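Sensor protein (Bacillus halodurans, PDB 3O5Y) is the GAF domain of a two-component sensor histidine kinase that probably uses ATP to phosphorylate a protein histidine. Local coordinates at residues Ile72-Thr77 with Asp81-Lys86; Gln59-Ser64 with Ile97-Ile102; Asp15-Leu20 with Leu127-Gln132. One frame throughout, in Å; residues are numbered along the deposited sequence.

Interaction 1 (Ile72-Thr77 with Asp81-Lys86)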
loop_
_atom_site.group_PDB
_atom_site.type_symbol
_atom_site.label_atom_id
_atom_site.label_comp_id
_atom_site.label_asym_id
_atom_site.label_seq_id
_atom_site.Cartn_x
_atom_site.Cartn_y
_atom_site.Cartn_z
ATOM N N ILE A 72 -0.598 -9.570 0.347
ATOM C CA ILE A 72 -1.471 -10.099 -0.684
ATOM C C ILE A 72 -1.088 -9.569 -2.053
ATOM O O ILE A 72 -0.885 -8.378 -2.229
ATOM C CB ILE A 72 -2.945 -9.779 -0.411
ATOM C CG1 ILE A 72 -3.400 -10.497 0.864
ATOM C CG2 ILE A 72 -3.802 -10.191 -1.615
ATOM C CD1 ILE A 72 -4.836 -10.211 1.285
ATOM N N PHE A 73 -0.992 -10.472 -3.017
ATOM C CA PHE A 73 -0.819 -10.077 -4.386
ATOM C C PHE A 73 -2.080 -10.344 -5.209
ATOM O O PHE A 73 -2.659 -11.418 -5.138
ATOM C CB PHE A 73 0.352 -10.813 -5.014
ATOM C CG PHE A 73 0.466 -10.577 -6.479
ATOM C CD1 PHE A 73 1.037 -9.401 -6.957
ATOM C CD2 PHE A 73 -0.050 -11.509 -7.392
ATOM C CE1 PHE A 73 1.138 -9.169 -8.326
ATOM C CE2 PHE A 73 0.040 -11.292 -8.757
ATOM C CZ PHE A 73 0.634 -10.125 -9.234
ATOM N N ARG A 74 -2.467 -9.370 -6.025
ATOM C CA ARG A 74 -3.615 -9.550 -6.889
ATOM C C ARG A 74 -3.389 -8.975 -8.265
ATOM O O ARG A 74 -3.013 -7.820 -8.425
ATOM C CB ARG A 74 -4.877 -8.949 -6.258
ATOM C CG ARG A 74 -6.076 -9.860 -6.369
ATOM C CD ARG A 74 -6.189 -10.893 -5.214
ATOM N NE ARG A 74 -7.511 -10.752 -4.617
ATOM C CZ ARG A 74 -7.863 -11.186 -3.412
ATOM N NH1 ARG A 74 -9.100 -10.958 -2.974
ATOM N NH2 ARG A 74 -6.994 -11.845 -2.646
ATOM N N SER A 75 -3.603 -9.824 -9.252
ATOM C CA SER A 75 -3.704 -9.432 -10.641
ATOM C C SER A 75 -5.016 -8.651 -10.835
ATOM O O SER A 75 -6.065 -9.047 -10.319
ATOM C CB SER A 75 -3.704 -10.700 -11.500
ATOM O OG SER A 75 -3.193 -10.456 -12.787
ATOM N N LEU A 76 -4.959 -7.539 -11.559
ATOM C CA LEU A 76 -6.139 -6.700 -11.741
ATOM C C LEU A 76 -6.894 -7.059 -13.030
ATOM O O LEU A 76 -7.839 -6.374 -13.426
ATOM C CB LEU A 76 -5.734 -5.222 -11.753
ATOM C CG LEU A 76 -5.949 -4.272 -10.566
ATOM C CD1 LEU A 76 -5.846 -4.961 -9.238
ATOM C CD2 LEU A 76 -4.963 -3.122 -10.633
ATOM N N THR A 77 -6.466 -8.128 -13.687
ATOM C CA THR A 77 -7.021 -8.489 -14.982
ATOM C C THR A 77 -8.019 -9.630 -14.874
ATOM O O THR A 77 -8.677 -9.949 -15.860
ATOM C CB THR A 77 -5.941 -8.944 -15.962
ATOM O OG1 THR A 77 -5.291 -10.101 -15.425
ATOM C CG2 THR A 77 -4.934 -7.835 -16.219
ATOM N N ASP A 81 -12.833 -11.342 -10.417
ATOM C CA ASP A 81 -12.368 -10.967 -9.083
ATOM C C ASP A 81 -12.554 -9.459 -8.900
ATOM O O ASP A 81 -11.833 -8.660 -9.497
ATOM C CB ASP A 81 -10.894 -11.387 -8.900
ATOM C CG ASP A 81 -10.297 -10.972 -7.541
ATOM O OD1 ASP A 81 -11.004 -10.981 -6.505
ATOM O OD2 ASP A 81 -9.086 -10.657 -7.514
ATOM N N ASN A 82 -13.555 -9.081 -8.107
ATOM C CA ASN A 82 -13.773 -7.689 -7.745
ATOM C C ASN A 82 -13.485 -7.466 -6.257
ATOM O O ASN A 82 -13.580 -8.387 -5.435
ATOM C CB ASN A 82 -15.200 -7.228 -8.109
ATOM C CG ASN A 82 -15.376 -5.686 -8.025
ATOM O OD1 ASN A 82 -14.529 -4.919 -8.523
ATOM N ND2 ASN A 82 -16.480 -5.237 -7.391
ATOM N N PHE A 83 -13.090 -6.241 -5.940
ATOM C CA PHE A 83 -12.885 -5.806 -4.569
ATOM C C PHE A 83 -13.046 -4.299 -4.549
ATOM O O PHE A 83 -13.032 -3.655 -5.604
ATOM C CB PHE A 83 -11.520 -6.265 -4.007
ATOM C CG PHE A 83 -10.350 -6.046 -4.944
ATOM C CD1 PHE A 83 -9.572 -4.893 -4.853
ATOM C CD2 PHE A 83 -10.014 -7.015 -5.903
ATOM C CE1 PHE A 83 -8.483 -4.707 -5.709
ATOM C CE2 PHE A 83 -8.937 -6.839 -6.767
ATOM C CZ PHE A 83 -8.175 -5.681 -6.677
ATOM N N TYR A 84 -13.228 -3.732 -3.365
ATOM C CA TYR A 84 -13.585 -2.331 -3.270
ATOM C C TYR A 84 -12.570 -1.443 -3.967
ATOM O O TYR A 84 -12.947 -0.492 -4.645
ATOM C CB TYR A 84 -13.765 -1.895 -1.817
ATOM C CG TYR A 84 -13.957 -0.415 -1.694
ATOM C CD1 TYR A 84 -12.886 0.428 -1.389
ATOM C CD2 TYR A 84 -15.198 0.153 -1.932
ATOM C CE1 TYR A 84 -13.067 1.816 -1.308
ATOM C CE2 TYR A 84 -15.392 1.514 -1.849
ATOM C CZ TYR A 84 -14.330 2.345 -1.535
ATOM O OH TYR A 84 -14.550 3.702 -1.461
ATOM N N GLU A 85 -11.287 -1.747 -3.817
ATOM C CA GLU A 85 -10.249 -0.854 -4.340
ATOM C C GLU A 85 -10.051 -0.956 -5.853
ATOM O O GLU A 85 -9.444 -0.072 -6.466
ATOM C CB GLU A 85 -8.920 -1.109 -3.626
ATOM C CG GLU A 85 -8.964 -0.887 -2.125
ATOM C CD GLU A 85 -9.434 -2.092 -1.327
ATOM O OE1 GLU A 85 -10.043 -3.033 -1.896
ATOM O OE2 GLU A 85 -9.210 -2.095 -0.099
ATOM N N LYS A 86 -10.565 -2.030 -6.448
ATOM C CA LYS A 86 -10.220 -2.395 -7.815
ATOM C C LYS A 86 -10.469 -1.299 -8.850
ATOM O O LYS A 86 -9.542 -0.893 -9.546
ATOM C CB LYS A 86 -10.911 -3.694 -8.223
ATOM C CG LYS A 86 -10.553 -4.156 -9.619
ATOM C CD LYS A 86 -10.817 -5.639 -9.811
ATOM C CE LYS A 86 -10.819 -5.969 -11.297
ATOM N NZ LYS A 86 -10.387 -7.375 -11.572
HETATM O O HOH W 1 -8.704 -8.951 -9.902
#
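Leu76, Arg74 and Lys86 supply most of the surface covered where residues 72-77 meet the loop that turns back over them. Leu76 sends CD1 to the rim of the Phe83 ring, near its plane, 3.5 Å from CZ, and the two side chains cross at about a right angle. One face of the same ring carries CB of Lys86, 3.6 Å above the plane and over its centre, so aliphatic carbon meets the phenyl on a face as well as at the edge. Lys86 then runs extended from a CG anti to the backbone N (chi1 -178°) and delivers NZ to three oxygens: Asp81 O at 2.8 Å, water 1, and, weakly, Leu76 O at 3.3 Å. Water 1 also lies within hydrogen-bonding distance of Ser75 O and Asp81 OD2, tying strand end to loop. Arg74, bent at chi2 and chi3, brings NE to Asp81 OD2 at 3.3 Å, a salt bridge whose N-H...O hydrogen bond is weak, bent to 133°. The contact closes the connection between edge strand 72-75 and helix 86-90 of the GAF domain. Strand 96-103 pairs with the edge strand along its inner side, while Leu61 of helix 61-68 packs against Ile72, Arg74 and Phe83.

Interaction 2 (Gln59-Ser64 with Ile97-Ile102). With ACT (acetate ion), chain C.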
loop_
_atom_site.group_PDB
_atom_site.type_symbol
_atom_site.label_atom_id
_atom_site.label_comp_id
_atom_site.label_asym_id
_atom_site.label_seq_id
_atom_site.Cartn_x
_atom_site.Cartn_y
_atom_site.Cartn_z
ATOM N N GLN A 59 -15.583 -6.201 1.310
ATOM C CA GLN A 59 -14.982 -6.484 0.011
ATOM C C GLN A 59 -13.654 -5.764 -0.198
ATOM O O GLN A 59 -13.234 -5.557 -1.344
ATOM C CB GLN A 59 -15.956 -6.129 -1.115
ATOM C CG GLN A 59 -17.026 -7.183 -1.355
ATOM C CD GLN A 59 -18.015 -6.793 -2.449
ATOM O OE1 GLN A 59 -17.677 -6.078 -3.413
ATOM N NE2 GLN A 59 -19.251 -7.268 -2.309
ATOM N N SER A 60 -12.984 -5.394 0.895
ATOM C CA SER A 60 -11.759 -4.597 0.788
ATOM C C SER A 60 -10.467 -5.426 0.771
ATOM O O SER A 60 -10.176 -6.163 1.722
ATOM C CB SER A 60 -11.691 -3.551 1.893
ATOM O OG SER A 60 -10.371 -3.034 2.000
ATOM N N LEU A 61 -9.688 -5.286 -0.302
ATOM C CA LEU A 61 -8.412 -6.009 -0.415
ATOM C C LEU A 61 -7.460 -5.529 0.687
ATOM O O LEU A 61 -6.802 -6.344 1.344
ATOM C CB LEU A 61 -7.765 -5.779 -1.782
ATOM C CG LEU A 61 -6.912 -6.883 -2.430
ATOM C CD1 LEU A 61 -5.971 -6.308 -3.472
ATOM C CD2 LEU A 61 -6.119 -7.639 -1.445
ATOM N N TYR A 62 -7.405 -4.212 0.889
ATOM C CA TYR A 62 -6.519 -3.636 1.897
ATOM C C TYR A 62 -6.842 -4.142 3.324
ATOM O O TYR A 62 -5.936 -4.520 4.068
ATOM C CB TYR A 62 -6.524 -2.100 1.841
ATOM C CG TYR A 62 -6.049 -1.468 0.528
ATOM C CD1 TYR A 62 -6.212 -0.095 0.298
ATOM C CD2 TYR A 62 -5.467 -2.232 -0.478
ATOM C CE1 TYR A 62 -5.780 0.494 -0.881
ATOM C CE2 TYR A 62 -5.032 -1.653 -1.668
ATOM C CZ TYR A 62 -5.175 -0.286 -1.859
ATOM O OH TYR A 62 -4.752 0.294 -3.037
ATOM N N TRP A 63 -8.123 -4.169 3.698
ATOM C CA TRP A 63 -8.507 -4.708 5.007
ATOM C C TRP A 63 -8.249 -6.198 5.114
ATOM O O TRP A 63 -7.965 -6.716 6.199
ATOM C CB TRP A 63 -9.971 -4.429 5.309
ATOM C CG TRP A 63 -10.170 -3.119 5.943
ATOM C CD1 TRP A 63 -10.649 -2.003 5.356
ATOM C CD2 TRP A 63 -9.847 -2.764 7.287
ATOM N NE1 TRP A 63 -10.694 -0.965 6.255
ATOM C CE2 TRP A 63 -10.200 -1.403 7.453
ATOM C CE3 TRP A 63 -9.316 -3.469 8.382
ATOM C CZ2 TRP A 63 -10.043 -0.725 8.667
ATOM C CZ3 TRP A 63 -9.150 -2.799 9.580
ATOM C CH2 TRP A 63 -9.517 -1.433 9.714
ATOM N N SER A 64 -8.329 -6.891 3.986
ATOM C CA SER A 64 -8.075 -8.313 3.974
ATOM C C SER A 64 -6.612 -8.601 4.343
ATOM O O SER A 64 -6.328 -9.537 5.091
ATOM C CB SER A 64 -8.448 -8.877 2.609
ATOM O OG SER A 64 -8.233 -10.263 2.583
ATOM N N ILE A 97 -1.416 -5.426 -8.278
ATOM C CA ILE A 97 -1.283 -4.732 -7.006
ATOM C C ILE A 97 -0.664 -5.639 -5.935
ATOM O O ILE A 97 -1.042 -6.819 -5.801
ATOM C CB ILE A 97 -2.632 -4.042 -6.559
ATOM C CG1 ILE A 97 -2.371 -2.938 -5.527
ATOM C CG2 ILE A 97 -3.683 -5.046 -6.070
ATOM C CD1 ILE A 97 -1.865 -1.629 -6.146
ATOM N N LEU A 98 0.326 -5.100 -5.223
ATOM C CA LEU A 98 0.924 -5.758 -4.066
ATOM C C LEU A 98 0.553 -4.934 -2.830
ATOM O O LEU A 98 0.775 -3.734 -2.786
ATOM C CB LEU A 98 2.442 -5.829 -4.215
ATOM C CG LEU A 98 3.188 -6.499 -3.062
ATOM C CD1 LEU A 98 2.802 -7.982 -3.003
ATOM C CD2 LEU A 98 4.695 -6.327 -3.177
ATOM N N VAL A 99 -0.047 -5.585 -1.850
ATOM C CA VAL A 99 -0.632 -4.931 -0.707
ATOM C C VAL A 99 0.109 -5.453 0.533
ATOM O O VAL A 99 0.008 -6.619 0.908
ATOM C CB VAL A 99 -2.173 -5.220 -0.633
ATOM C CG1 VAL A 99 -2.803 -4.450 0.504
ATOM C CG2 VAL A 99 -2.865 -4.861 -1.948
ATOM N N ILE A 100 0.902 -4.589 1.136
ATOM C CA ILE A 100 1.636 -4.951 2.315
ATOM C C ILE A 100 1.004 -4.276 3.515
ATOM O O ILE A 100 1.035 -3.054 3.594
ATOM C CB ILE A 100 3.106 -4.464 2.210
ATOM C CG1 ILE A 100 3.751 -5.046 0.948
ATOM C CG2 ILE A 100 3.882 -4.828 3.514
ATOM C CD1 ILE A 100 5.226 -4.679 0.758
ATOM N N PRO A 101 0.439 -5.063 4.447
ATOM C CA PRO A 101 -0.087 -4.477 5.680
ATOM C C PRO A 101 1.081 -4.014 6.550
ATOM O O PRO A 101 2.069 -4.722 6.690
ATOM C CB PRO A 101 -0.814 -5.643 6.347
ATOM C CG PRO A 101 -0.047 -6.874 5.891
ATOM C CD PRO A 101 0.473 -6.541 4.494
ATOM N N ILE A 102 0.984 -2.816 7.104
ATOM C CA ILE A 102 2.063 -2.299 7.933
ATOM C C ILE A 102 1.694 -2.484 9.392
ATOM O O ILE A 102 0.725 -1.904 9.863
ATOM C CB ILE A 102 2.304 -0.834 7.643
ATOM C CG1 ILE A 102 2.614 -0.658 6.157
ATOM C CG2 ILE A 102 3.459 -0.330 8.468
ATOM C CD1 ILE A 102 2.185 0.695 5.665
HETATM C C ACT C . -5.879 3.628 -3.654
HETATM O O ACT C . -7.010 3.048 -3.670
HETATM O OXT ACT C . -4.886 3.000 -3.176
HETATM C CH3 ACT C . -5.758 5.018 -4.188
#
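Tyr62 and Leu61 press the first turn of helix 61-68 onto Val99 and Ile97 of strand 96-103, part of the antiparallel sheet of the GAF fold. From CB the Tyr62 chain leaves with CG anti to the carbonyl carbon (chi1 -61°), which lays the ring alongside the strand. CD2 meets Val99 CG1, which comes at the ring obliquely, at 3.6 Å, and CE2 lies 3.9 Å from Val99 CG2. On the far edge CE1 faces the acetate, and at the tip OH donates to its OXT over 2.7 Å. That acetate, probably from the crystallisation liquor, is also bound by Ser27 and Arg25, and Ser113 is a further partner of the Tyr62 hydroxyl. A phenylalanine here would probably keep the packing on Val99 but leave the acetate oxygen and Ser113 without their hydroxyl partner. Next to Tyr62 in sequence, Leu61 reaches the sheet with one methyl: CD1 touches Ile97 CG2 at 3.7 Å and Val99 CG2 at 3.8 Å. All four side chains are buried. The helix start is fixed by Ser60 at the N-cap, whose OG accepts from Trp63 N at 3.0 Å with a nearly straight N-H...O angle of 174°.

Interaction 3 (Asp15-Leu20 with Leu127-Gln132)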
loop_
_atom_site.group_PDB
_atom_site.type_symbol
_atom_site.label_atom_id
_atom_site.label_comp_id
_atom_site.label_asym_id
_atom_site.label_seq_id
_atom_site.Cartn_x
_atom_site.Cartn_y
_atom_site.Cartn_z
ATOM N N ASP A 15 11.240 7.759 -2.034
ATOM C CA ASP A 15 12.487 8.106 -2.711
ATOM C C ASP A 15 13.462 6.937 -2.798
ATOM O O ASP A 15 14.221 6.839 -3.749
ATOM C CB ASP A 15 13.203 9.290 -2.040
ATOM C CG ASP A 15 12.447 10.606 -2.171
ATOM O OD1 ASP A 15 11.753 10.815 -3.185
ATOM O OD2 ASP A 15 12.560 11.443 -1.236
ATOM N N LYS A 16 13.471 6.065 -1.800
ATOM C CA LYS A 16 14.374 4.930 -1.851
ATOM C C LYS A 16 13.837 3.889 -2.824
ATOM O O LYS A 16 14.606 3.292 -3.598
ATOM C CB LYS A 16 14.563 4.307 -0.479
ATOM C CG LYS A 16 15.249 5.191 0.543
ATOM C CD LYS A 16 14.641 4.846 1.900
ATOM C CE LYS A 16 15.493 5.207 3.091
ATOM N NZ LYS A 16 15.052 4.408 4.291
ATOM N N LEU A 17 12.520 3.687 -2.801
ATOM C CA LEU A 17 11.889 2.675 -3.642
ATOM C C LEU A 17 12.086 2.960 -5.120
ATOM O O LEU A 17 12.366 2.053 -5.896
ATOM C CB LEU A 17 10.404 2.492 -3.309
ATOM C CG LEU A 17 10.115 1.819 -1.961
ATOM C CD1 LEU A 17 8.637 1.556 -1.836
ATOM C CD2 LEU A 17 10.902 0.519 -1.802
ATOM N N LYS A 18 11.968 4.226 -5.496
ATOM C CA LYS A 18 12.275 4.651 -6.851
ATOM C C LYS A 18 13.595 4.074 -7.403
ATOM O O LYS A 18 13.701 3.790 -8.596
ATOM C CB LYS A 18 12.304 6.173 -6.911
ATOM C CG LYS A 18 10.932 6.811 -6.878
ATOM C CD LYS A 18 10.989 8.263 -6.395
ATOM C CE LYS A 18 10.989 9.259 -7.563
ATOM N NZ LYS A 18 10.502 10.618 -7.129
ATOM N N LEU A 19 14.576 3.879 -6.530
ATOM C CA LEU A 19 15.925 3.514 -6.948
ATOM C C LEU A 19 16.215 2.043 -6.816
ATOM O O LEU A 19 17.233 1.561 -7.324
ATOM C CB LEU A 19 16.954 4.292 -6.113
ATOM C CG LEU A 19 16.864 5.823 -6.251
ATOM C CD1 LEU A 19 17.575 6.540 -5.135
ATOM C CD2 LEU A 19 17.353 6.305 -7.615
ATOM N N LEU A 20 15.327 1.324 -6.137
ATOM C CA LEU A 20 15.609 -0.042 -5.714
ATOM C C LEU A 20 14.636 -1.088 -6.253
ATOM O O LEU A 20 14.992 -2.270 -6.401
ATOM C CB LEU A 20 15.624 -0.093 -4.190
ATOM C CG LEU A 20 16.832 0.630 -3.584
ATOM C CD1 LEU A 20 16.679 0.773 -2.077
ATOM C CD2 LEU A 20 18.112 -0.107 -3.935
ATOM N N LEU A 127 10.415 -8.884 -2.672
ATOM C CA LEU A 127 9.444 -9.070 -1.597
ATOM C C LEU A 127 10.102 -9.123 -0.226
ATOM O O LEU A 127 9.576 -8.549 0.716
ATOM C CB LEU A 127 8.539 -10.300 -1.818
ATOM C CG LEU A 127 7.606 -10.250 -3.039
ATOM C CD1 LEU A 127 7.130 -11.644 -3.432
ATOM C CD2 LEU A 127 6.409 -9.370 -2.792
ATOM N N ALA A 128 11.233 -9.816 -0.111
ATOM C CA ALA A 128 11.990 -9.859 1.159
ATOM C C ALA A 128 12.461 -8.466 1.535
ATOM O O ALA A 128 12.301 -8.039 2.688
ATOM C CB ALA A 128 13.177 -10.804 1.079
ATOM N N PHE A 129 12.991 -7.744 0.550
ATOM C CA PHE A 129 13.470 -6.385 0.782
ATOM C C PHE A 129 12.338 -5.457 1.233
ATOM O O PHE A 129 12.478 -4.770 2.216
ATOM C CB PHE A 129 14.191 -5.837 -0.457
ATOM C CG PHE A 129 14.609 -4.410 -0.319
ATOM C CD1 PHE A 129 13.876 -3.398 -0.938
ATOM C CD2 PHE A 129 15.739 -4.071 0.444
ATOM C CE1 PHE A 129 14.250 -2.076 -0.807
ATOM C CE2 PHE A 129 16.140 -2.737 0.593
ATOM C CZ PHE A 129 15.397 -1.731 -0.025
ATOM N N LEU A 130 11.220 -5.448 0.523
ATOM C CA LEU A 130 10.056 -4.643 0.916
ATOM C C LEU A 130 9.531 -4.927 2.316
ATOM O O LEU A 130 9.166 -3.992 3.036
ATOM C CB LEU A 130 8.908 -4.817 -0.080
ATOM C CG LEU A 130 9.127 -4.089 -1.401
ATOM C CD1 LEU A 130 8.070 -4.515 -2.387
ATOM C CD2 LEU A 130 9.132 -2.562 -1.219
ATOM N N GLU A 131 9.476 -6.207 2.685
ATOM C CA GLU A 131 8.921 -6.614 3.979
ATOM C C GLU A 131 9.784 -6.076 5.135
ATOM O O GLU A 131 9.259 -5.588 6.147
ATOM C CB GLU A 131 8.775 -8.147 4.076
ATOM N N GLN A 132 11.098 -6.153 4.958
ATOM C CA GLN A 132 12.034 -5.688 5.956
ATOM C C GLN A 132 11.916 -4.159 6.039
ATOM O O GLN A 132 11.784 -3.591 7.132
ATOM C CB GLN A 132 13.447 -6.217 5.644
ATOM C CG GLN A 132 14.628 -5.283 5.907
ATOM C CD GLN A 132 14.973 -4.438 4.688
ATOM O OE1 GLN A 132 15.059 -4.949 3.570
ATOM N NE2 GLN A 132 15.158 -3.145 4.894
#
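Leu17 is the first residue of helix 6-20 in this segment to meet helix 124-142, touching Leu130 and, more distantly, Phe129. These helices, near the two ends of the modelled GAF domain, pair here beside its antiparallel sheet. The CG of Leu17 stands anti to the carbonyl carbon (chi1 -70°), and although the CB bond does not aim at the other helix, the branch beyond it does. CD2 comes within 3.6 Å of Leu130 CD2, methyl against methyl, with CD1 of Leu17 farther from the same Leu130 atom. The same CD2 also lies near the plane of the Phe129 ring, at its edge, 4.4 Å from CE1. Beyond Leu17 the chain makes backbone bonds from Leu19 N to Lys16 O and from Leu20 N to Leu17 O, which bring Leu20 round to the same flank. The bond from CA to CB of Leu20 points toward the other helix, and its CD1 sits 3.5 Å from Phe129 CZ, approaching the ring obliquely as the two side chains cross at about a right angle. Phe129 can reach that far because its CG is anti to the backbone N (chi1 175°), which carries the ring out toward helix 6-20.

The two helical segments run antiparallel, at 170°, with axes 12.5 Å apart, a wide spacing that these long side chains bridge. Leu17 and Leu130 are buried, and Leu130 also packs on Leu98 and Ile100 of the sheet, whereas Leu20 is exposed. Every contact between the two segments is apolar, without a hydrogen bond or salt bridge, so shape and exclusion of water probably hold them together here.

Interactions 1 and 2 lie side by side, their centres 9 Å apart, and share a junction: Glu85 OE2 is 2.6 Å from Ser60 OG, a probable hydrogen bond, and Ile72 CG2 packs on Leu61 CD2 at 3.5 Å. Interaction 3 is on the other face of the sheet, its centre 18 Å from that of interaction 2 and 22 Å from that of interaction 1. Strand 96-103 serves both faces with alternating side chains: Ile97 and Val99 take part in interaction 2, while Leu98 and Ile100 turn to helix 124-142, with Leu98 CD2 3.5 Å from Leu127 CD2. The acetate, held beside Tyr62, lies on the face of interaction 2, away from the helix pair.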